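Local coordinates for beta-fructofuranosidase (Bifidobacterium adolescentis, PDB 6NOB), which probably hydrolyses terminal beta-fructofuranoside residues, for instance of sucrose, in the manner of an invertase, at residues D131-Y142 and A437-R447; M471-H479 and K488-L497. All blocks are in the same frame, centred on the assembly; numbering follows the deposited sequence.

Contact 1: D131-Y142 and A437-R447; sequences DPNGLCQFQGRY and ATQSFADDNGR
The ring of Phe441 overlaps the backbone of strand 131-138, with Cys136 N over one face and Tyr142 CD1 at its edge. Its CD1 touches Leu135 CB at 3.6 Å and its CZ lies 3.8 Å from Tyr142 CD1, the two aromatic side chains crossing at about a right angle. Phe441 CG sits between its own N and carbonyl carbon (chi1 75°), the crowded position, which stands the ring up toward the neighbouring strand. The strands run parallel, 18° apart, but are largely bridged by side chains and water. Leu135 and Gln439 lie alongside each other, pointing opposite ways, and Gln439 OE1 takes an almost straight bond from Leu135 N (3.2 Å, 172°) while its NE2 turns to Gly197 O. One water joins Pro132 O to Ala437 O; another, accepting from Gln137 N, joins it to Ala442 O.

At the far end, Gln137 reaches across with an extended chain, and its OE1 accepts from Asp444 N at 2.7 Å. In the turn from Asp443 to Gly446, Asp443 OD1 takes Arg447 N at 2.8 Å, and its OD2 takes Arg447 NE (2.9 Å) and NH2 (3.1 Å) in a salt bridge, both from one face of the carboxylate. Asp443 CB meets the edge of the Tyr142 ring, near its plane. An alanine here keeps that CB, but Arg447 N and NE would probably lose their acceptor and the guanidinium, still paired with Glu492, would be freer to turn.

At the opposite end Ala437 CB packs on Asp131, whose OD2 bonds to Ser196. Asp131 opens the DPNG portion of the family 32 signature; Phe441, the Gln439 and Gln137 amides and the waters replace direct strand-to-strand backbone bonds and appear to hold it against strand 437-442 inside the beta-propeller.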
# COMPACT_ATOMS: atom_id res chain seq x y z
N ASP A 131 0.14 4.21 0.20
CA ASP A 131 -0.67 3.28 0.99
C ASP A 131 -1.92 2.84 0.23
O ASP A 131 -2.57 3.67 -0.43
CB ASP A 131 -1.11 3.92 2.30
CG ASP A 131 0.03 4.43 3.14
OD1 ASP A 131 1.18 4.47 2.65
OD2 ASP A 131 -0.23 4.78 4.31
N PRO A 132 -2.32 1.57 0.33
CA PRO A 132 -3.67 1.18 -0.11
C PRO A 132 -4.71 1.64 0.89
O PRO A 132 -4.51 1.59 2.11
CB PRO A 132 -3.59 -0.35 -0.16
CG PRO A 132 -2.57 -0.70 0.88
CD PRO A 132 -1.55 0.42 0.85
N ASN A 133 -5.85 2.11 0.38
CA ASN A 133 -6.91 2.66 1.20
C ASN A 133 -8.26 2.08 0.81
O ASN A 133 -8.45 1.58 -0.30
CB ASN A 133 -6.99 4.20 1.09
CG ASN A 133 -5.67 4.88 1.42
OD1 ASN A 133 -5.34 5.92 0.85
ND2 ASN A 133 -4.93 4.31 2.36
N GLY A 134 -9.20 2.15 1.76
CA GLY A 134 -10.60 1.89 1.46
C GLY A 134 -10.88 0.52 0.89
O GLY A 134 -11.74 0.37 0.02
N LEU A 135 -10.17 -0.49 1.38
CA LEU A 135 -10.33 -1.84 0.85
C LEU A 135 -11.69 -2.41 1.24
O LEU A 135 -12.08 -2.36 2.41
CB LEU A 135 -9.21 -2.74 1.35
CG LEU A 135 -7.82 -2.28 0.93
CD1 LEU A 135 -6.75 -3.16 1.52
CD2 LEU A 135 -7.72 -2.26 -0.59
N CYS A 136 -12.41 -2.93 0.26
CA CYS A 136 -13.73 -3.52 0.49
C CYS A 136 -14.17 -4.27 -0.75
O CYS A 136 -13.63 -4.08 -1.84
CB CYS A 136 -14.76 -2.46 0.89
SG CYS A 136 -15.12 -1.22 -0.37
N GLN A 137 -15.14 -5.15 -0.56
CA GLN A 137 -15.94 -5.70 -1.66
C GLN A 137 -17.27 -4.96 -1.65
O GLN A 137 -17.95 -4.91 -0.63
CB GLN A 137 -16.15 -7.20 -1.51
CG GLN A 137 -16.77 -7.85 -2.74
CD GLN A 137 -16.63 -9.36 -2.75
OE1 GLN A 137 -16.54 -9.99 -1.70
NE2 GLN A 137 -16.63 -9.94 -3.95
N PHE A 138 -17.62 -4.36 -2.79
CA PHE A 138 -18.81 -3.53 -2.88
C PHE A 138 -19.56 -3.86 -4.16
O PHE A 138 -19.03 -3.66 -5.25
CB PHE A 138 -18.44 -2.04 -2.84
CG PHE A 138 -19.61 -1.12 -2.96
CD1 PHE A 138 -20.58 -1.08 -1.97
CD2 PHE A 138 -19.75 -0.29 -4.06
CE1 PHE A 138 -21.67 -0.23 -2.08
CE2 PHE A 138 -20.83 0.56 -4.18
CZ PHE A 138 -21.79 0.59 -3.19
N GLN A 139 -20.79 -4.35 -4.01
CA GLN A 139 -21.67 -4.64 -5.13
C GLN A 139 -20.97 -5.49 -6.19
O GLN A 139 -20.97 -5.19 -7.38
CB GLN A 139 -22.23 -3.35 -5.74
CG GLN A 139 -23.32 -2.70 -4.90
CD GLN A 139 -23.68 -1.30 -5.36
OE1 GLN A 139 -23.16 -0.81 -6.36
NE2 GLN A 139 -24.57 -0.64 -4.63
N GLY A 140 -20.33 -6.57 -5.72
CA GLY A 140 -19.70 -7.54 -6.60
C GLY A 140 -18.28 -7.23 -7.02
O GLY A 140 -17.65 -8.07 -7.67
N ARG A 141 -17.75 -6.06 -6.67
CA ARG A 141 -16.42 -5.66 -7.11
C ARG A 141 -15.52 -5.41 -5.91
O ARG A 141 -15.97 -4.98 -4.84
CB ARG A 141 -16.47 -4.41 -7.98
CG ARG A 141 -17.32 -4.54 -9.23
CD ARG A 141 -17.44 -3.20 -9.94
NE ARG A 141 -18.71 -3.06 -10.65
CZ ARG A 141 -18.85 -3.22 -11.96
NH1 ARG A 141 -20.04 -3.07 -12.53
NH2 ARG A 141 -17.79 -3.52 -12.71
N TYR A 142 -14.23 -5.68 -6.09
CA TYR A 142 -13.21 -5.31 -5.12
C TYR A 142 -12.72 -3.90 -5.44
O TYR A 142 -12.39 -3.60 -6.59
CB TYR A 142 -12.03 -6.29 -5.15
CG TYR A 142 -12.42 -7.73 -4.89
CD1 TYR A 142 -12.61 -8.19 -3.59
CD2 TYR A 142 -12.59 -8.62 -5.93
CE1 TYR A 142 -12.96 -9.50 -3.35
CE2 TYR A 142 -12.94 -9.94 -5.70
CZ TYR A 142 -13.12 -10.37 -4.40
OH TYR A 142 -13.47 -11.68 -4.16
N ALA A 437 2.58 -0.36 5.07
CA ALA A 437 1.25 0.25 4.99
C ALA A 437 0.17 -0.78 4.69
O ALA A 437 -0.65 -0.61 3.79
CB ALA A 437 1.24 1.38 3.96
N THR A 438 0.16 -1.86 5.47
CA THR A 438 -0.82 -2.92 5.26
C THR A 438 -2.21 -2.45 5.66
O THR A 438 -2.39 -1.77 6.68
CB THR A 438 -0.45 -4.16 6.08
OG1 THR A 438 -0.30 -3.79 7.45
CG2 THR A 438 0.84 -4.77 5.57
N GLN A 439 -3.20 -2.83 4.86
CA GLN A 439 -4.60 -2.72 5.25
C GLN A 439 -5.32 -3.98 4.79
O GLN A 439 -5.00 -4.53 3.74
CB GLN A 439 -5.28 -1.48 4.67
CG GLN A 439 -6.68 -1.25 5.22
CD GLN A 439 -7.32 0.03 4.73
OE1 GLN A 439 -8.29 0.00 3.97
NE2 GLN A 439 -6.79 1.16 5.18
N SER A 440 -6.27 -4.44 5.59
CA SER A 440 -6.98 -5.68 5.32
C SER A 440 -8.47 -5.42 5.22
O SER A 440 -8.98 -4.36 5.60
CB SER A 440 -6.68 -6.71 6.41
OG SER A 440 -7.68 -6.68 7.42
N PHE A 441 -9.19 -6.41 4.69
CA PHE A 441 -10.65 -6.37 4.63
C PHE A 441 -11.18 -7.79 4.58
O PHE A 441 -10.43 -8.75 4.33
CB PHE A 441 -11.14 -5.55 3.43
CG PHE A 441 -11.00 -6.24 2.11
CD1 PHE A 441 -9.78 -6.29 1.46
CD2 PHE A 441 -12.10 -6.83 1.51
CE1 PHE A 441 -9.66 -6.93 0.23
CE2 PHE A 441 -11.99 -7.47 0.29
CZ PHE A 441 -10.77 -7.52 -0.35
N ALA A 442 -12.47 -7.93 4.83
CA ALA A 442 -13.18 -9.20 4.76
C ALA A 442 -14.12 -9.17 3.57
O ALA A 442 -15.05 -8.35 3.54
CB ALA A 442 -13.94 -9.48 6.05
N ASP A 443 -13.90 -10.05 2.60
CA ASP A 443 -14.77 -10.10 1.44
C ASP A 443 -16.11 -10.73 1.82
O ASP A 443 -16.36 -11.08 2.98
CB ASP A 443 -14.08 -10.84 0.28
CG ASP A 443 -13.95 -12.35 0.50
OD1 ASP A 443 -14.32 -12.86 1.58
OD2 ASP A 443 -13.46 -13.03 -0.43
N ASP A 444 -16.99 -10.89 0.83
CA ASP A 444 -18.35 -11.34 1.12
C ASP A 444 -18.39 -12.76 1.68
O ASP A 444 -19.39 -13.13 2.32
CB ASP A 444 -19.22 -11.25 -0.14
CG ASP A 444 -19.60 -9.82 -0.48
OD1 ASP A 444 -20.07 -9.09 0.42
OD2 ASP A 444 -19.42 -9.42 -1.65
N ASN A 445 -17.34 -13.55 1.47
CA ASN A 445 -17.28 -14.90 2.00
C ASN A 445 -16.47 -14.99 3.29
O ASN A 445 -16.17 -16.10 3.75
CB ASN A 445 -16.69 -15.85 0.96
CG ASN A 445 -17.61 -16.01 -0.25
OD1 ASN A 445 -17.17 -15.89 -1.39
ND2 ASN A 445 -18.88 -16.30 0.01
N GLY A 446 -16.11 -13.86 3.89
CA GLY A 446 -15.38 -13.87 5.14
C GLY A 446 -13.89 -14.06 5.03
O GLY A 446 -13.21 -14.13 6.07
N ARG A 447 -13.35 -14.17 3.82
CA ARG A 447 -11.91 -14.22 3.63
C ARG A 447 -11.27 -12.93 4.13
O ARG A 447 -11.72 -11.83 3.79
CB ARG A 447 -11.57 -14.42 2.16
CG ARG A 447 -11.32 -15.84 1.74
CD ARG A 447 -10.65 -15.88 0.37
NE ARG A 447 -11.20 -14.87 -0.54
CZ ARG A 447 -10.82 -14.72 -1.80
NH1 ARG A 447 -9.89 -15.53 -2.32
NH2 ARG A 447 -11.36 -13.78 -2.55
O HOH W 1 -2.71 1.31 4.43
O HOH W 2 -10.92 -0.99 4.63
O HOH W 3 -16.05 -5.73 2.17

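Contact 2: M471-H479 and K488-L497; sequences MMSLPRELH and KPVSEVYREL
Strands 476-479 and 488-489 pair antiparallel as the two arms of a hairpin. Glu477 and Lys488 form the hydrogen-bonded pair, with Glu477 N to Lys488 O at 2.6 Å and Lys488 N to Glu477 O at 3.2 Å; Arg476 and Pro489 are the non-hydrogen-bonded pair beside it, their CA atoms 4.2 Å apart. Val490 N adds a bond to Pro475 O (3.0 Å) just as the chain turns into helix 491-497, with Val490 at the N-cap position.

The helix then lies against Leu474 and Pro475. Leu474 CD2 and Leu497 CD1 meet tip to tip at 3.8 Å, while Val490 CG2 and Val493 CG2 both touch Pro475 CG. On another side Glu477, its CG anti to the backbone N (chi1 -177°), extends its carboxylate so that OE2 accepts from His479 NE2 (2.8 Å) and OE1 accepts from a water shared with Pro489 O. A second water links OE1 to Ser491 N in the first helical turn. Arg476 leads away to Glu593 and Asp430.

Apolar contacts thus seat helix 491-497 on the loop residues Leu474 and Pro475, just ahead of strand 476-479, and Glu477, placed near the helix N-terminus, is likely to be stabilised there through water.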
# COMPACT_ATOMS: atom_id res chain seq x y z
N MET A 471 4.09 0.37 -6.00
CA MET A 471 3.28 -0.76 -6.42
C MET A 471 2.68 -1.40 -5.18
O MET A 471 3.17 -1.21 -4.06
CB MET A 471 4.09 -1.78 -7.23
CG MET A 471 4.85 -2.79 -6.39
SD MET A 471 5.66 -4.04 -7.40
CE MET A 471 6.93 -3.08 -8.20
N MET A 472 1.61 -2.15 -5.39
CA MET A 472 1.00 -2.92 -4.32
C MET A 472 1.49 -4.36 -4.37
O MET A 472 1.87 -4.87 -5.43
CB MET A 472 -0.53 -2.89 -4.42
CG MET A 472 -1.11 -1.49 -4.43
SD MET A 472 -0.84 -0.62 -2.87
CE MET A 472 -1.80 0.85 -3.15
N SER A 473 1.49 -5.00 -3.21
CA SER A 473 1.77 -6.42 -3.12
C SER A 473 0.69 -7.22 -3.85
O SER A 473 -0.36 -6.69 -4.24
CB SER A 473 1.85 -6.83 -1.65
OG SER A 473 0.56 -6.85 -1.06
N LEU A 474 0.96 -8.50 -4.06
CA LEU A 474 -0.13 -9.35 -4.49
C LEU A 474 -1.02 -9.66 -3.29
O LEU A 474 -0.51 -9.87 -2.18
CB LEU A 474 0.39 -10.63 -5.13
CG LEU A 474 1.09 -10.47 -6.49
CD1 LEU A 474 1.78 -11.76 -6.91
CD2 LEU A 474 0.10 -10.02 -7.56
N PRO A 475 -2.34 -9.68 -3.46
CA PRO A 475 -3.24 -9.82 -2.30
C PRO A 475 -3.02 -11.14 -1.58
O PRO A 475 -2.98 -12.21 -2.19
CB PRO A 475 -4.64 -9.74 -2.92
CG PRO A 475 -4.45 -10.03 -4.38
CD PRO A 475 -3.08 -9.52 -4.73
N ARG A 476 -2.87 -11.06 -0.26
CA ARG A 476 -2.60 -12.21 0.58
C ARG A 476 -3.80 -12.53 1.47
O ARG A 476 -4.45 -11.63 2.01
CB ARG A 476 -1.36 -11.97 1.45
CG ARG A 476 -0.09 -11.78 0.65
CD ARG A 476 1.07 -11.35 1.53
NE ARG A 476 2.20 -10.88 0.72
CZ ARG A 476 3.36 -10.46 1.23
NH1 ARG A 476 3.54 -10.45 2.54
NH2 ARG A 476 4.33 -10.06 0.42
N GLU A 477 -4.09 -13.82 1.61
CA GLU A 477 -5.11 -14.29 2.53
C GLU A 477 -4.47 -14.58 3.88
O GLU A 477 -3.36 -15.11 3.95
CB GLU A 477 -5.80 -15.54 1.99
CG GLU A 477 -6.95 -16.06 2.86
CD GLU A 477 -7.56 -17.34 2.34
OE1 GLU A 477 -7.33 -17.67 1.15
OE2 GLU A 477 -8.27 -18.02 3.11
N LEU A 478 -5.18 -14.23 4.95
CA LEU A 478 -4.66 -14.35 6.31
C LEU A 478 -5.39 -15.45 7.07
O LEU A 478 -6.62 -15.57 6.99
CB LEU A 478 -4.78 -13.03 7.06
CG LEU A 478 -3.99 -11.85 6.47
CD1 LEU A 478 -4.10 -10.64 7.38
CD2 LEU A 478 -2.54 -12.24 6.26
N HIS A 479 -4.63 -16.23 7.83
CA HIS A 479 -5.17 -17.19 8.78
C HIS A 479 -4.27 -17.20 10.02
O HIS A 479 -3.12 -16.77 9.97
CB HIS A 479 -5.27 -18.60 8.18
CG HIS A 479 -6.47 -18.80 7.32
ND1 HIS A 479 -7.73 -19.02 7.83
CD2 HIS A 479 -6.61 -18.81 5.97
CE1 HIS A 479 -8.60 -19.15 6.84
NE2 HIS A 479 -7.94 -19.03 5.70
N LYS A 488 -0.64 -15.94 2.58
CA LYS A 488 -0.48 -16.71 1.36
C LYS A 488 -1.27 -16.00 0.29
O LYS A 488 -2.33 -15.43 0.60
CB LYS A 488 -0.99 -18.14 1.56
CG LYS A 488 -0.54 -19.17 0.55
CD LYS A 488 -1.23 -20.51 0.83
CE LYS A 488 -0.49 -21.69 0.20
NZ LYS A 488 -0.80 -21.84 -1.25
N PRO A 489 -0.81 -15.97 -0.97
CA PRO A 489 -1.59 -15.32 -2.02
C PRO A 489 -2.98 -15.93 -2.15
O PRO A 489 -3.16 -17.14 -1.99
CB PRO A 489 -0.75 -15.55 -3.28
CG PRO A 489 0.63 -15.74 -2.78
CD PRO A 489 0.49 -16.45 -1.47
N VAL A 490 -3.96 -15.07 -2.42
CA VAL A 490 -5.32 -15.55 -2.57
C VAL A 490 -5.41 -16.48 -3.78
O VAL A 490 -4.57 -16.45 -4.69
CB VAL A 490 -6.32 -14.38 -2.70
CG1 VAL A 490 -6.26 -13.50 -1.47
CG2 VAL A 490 -6.02 -13.57 -3.95
N SER A 491 -6.43 -17.33 -3.78
CA SER A 491 -6.57 -18.33 -4.83
C SER A 491 -6.60 -17.70 -6.21
O SER A 491 -6.10 -18.29 -7.17
CB SER A 491 -7.83 -19.17 -4.59
OG SER A 491 -9.01 -18.44 -4.87
N GLU A 492 -7.16 -16.49 -6.33
CA GLU A 492 -7.24 -15.84 -7.64
C GLU A 492 -5.86 -15.53 -8.21
O GLU A 492 -5.68 -15.56 -9.43
CB GLU A 492 -8.07 -14.56 -7.54
CG GLU A 492 -9.53 -14.80 -7.19
CD GLU A 492 -9.79 -14.77 -5.70
OE1 GLU A 492 -8.83 -14.94 -4.92
OE2 GLU A 492 -10.96 -14.56 -5.31
N VAL A 493 -4.89 -15.22 -7.35
CA VAL A 493 -3.53 -14.96 -7.83
C VAL A 493 -2.98 -16.19 -8.54
O VAL A 493 -2.43 -16.11 -9.65
CB VAL A 493 -2.62 -14.52 -6.67
CG1 VAL A 493 -1.16 -14.74 -7.01
CG2 VAL A 493 -2.88 -13.06 -6.33
N TYR A 494 -3.12 -17.37 -7.91
CA TYR A 494 -2.68 -18.60 -8.55
C TYR A 494 -3.45 -18.87 -9.83
O TYR A 494 -2.87 -19.28 -10.84
CB TYR A 494 -2.84 -19.78 -7.58
CG TYR A 494 -1.99 -19.70 -6.34
CD1 TYR A 494 -0.62 -19.92 -6.40
CD2 TYR A 494 -2.56 -19.44 -5.10
CE1 TYR A 494 0.17 -19.87 -5.26
CE2 TYR A 494 -1.78 -19.39 -3.95
CZ TYR A 494 -0.42 -19.60 -4.04
OH TYR A 494 0.35 -19.55 -2.90
N ARG A 495 -4.77 -18.64 -9.82
CA ARG A 495 -5.60 -18.96 -10.98
C ARG A 495 -5.26 -18.06 -12.17
O ARG A 495 -5.19 -18.54 -13.30
CB ARG A 495 -7.08 -18.83 -10.61
CG ARG A 495 -8.05 -19.24 -11.72
CD ARG A 495 -9.48 -18.86 -11.37
NE ARG A 495 -9.70 -17.42 -11.45
CZ ARG A 495 -10.55 -16.74 -10.67
NH1 ARG A 495 -11.26 -17.37 -9.75
NH2 ARG A 495 -10.68 -15.43 -10.82
N GLU A 496 -5.05 -16.77 -11.93
CA GLU A 496 -4.89 -15.82 -13.03
C GLU A 496 -3.45 -15.65 -13.49
O GLU A 496 -3.23 -15.41 -14.68
CB GLU A 496 -5.46 -14.46 -12.62
CG GLU A 496 -6.94 -14.47 -12.25
CD GLU A 496 -7.84 -14.88 -13.41
OE1 GLU A 496 -7.52 -14.56 -14.57
OE2 GLU A 496 -8.87 -15.54 -13.15
N LEU A 497 -2.47 -15.79 -12.60
CA LEU A 497 -1.10 -15.40 -12.91
C LEU A 497 -0.19 -16.55 -13.31
O LEU A 497 0.83 -16.31 -13.98
CB LEU A 497 -0.46 -14.66 -11.73
CG LEU A 497 -1.06 -13.30 -11.36
CD1 LEU A 497 -0.24 -12.62 -10.27
CD2 LEU A 497 -1.16 -12.42 -12.60
O HOH W 4 -4.88 -18.82 -0.11
O HOH W 5 -8.00 -17.58 -1.23

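Both segments of contact 1 precede those of contact 2 in the chain, and the contact centres lie 13 Å apart. Both belong to one curled sheet, in which strands 127-138 and 468-481 are parallel neighbours, and they touch directly: Arg447 NH1 forms a salt bridge with Glu492 OE1 (2.9 Å), and Met472 CE packs on Pro132 CA. Contact 1 brings strands from the start and end of the family 32 domain together, consistent with the first and last blades of its beta-propeller meeting. Contact 2 lies where that chain passes by way of helix 491-497 into the C-terminal beta-sheets, so together they tie the closing region of the propeller to the domain that follows.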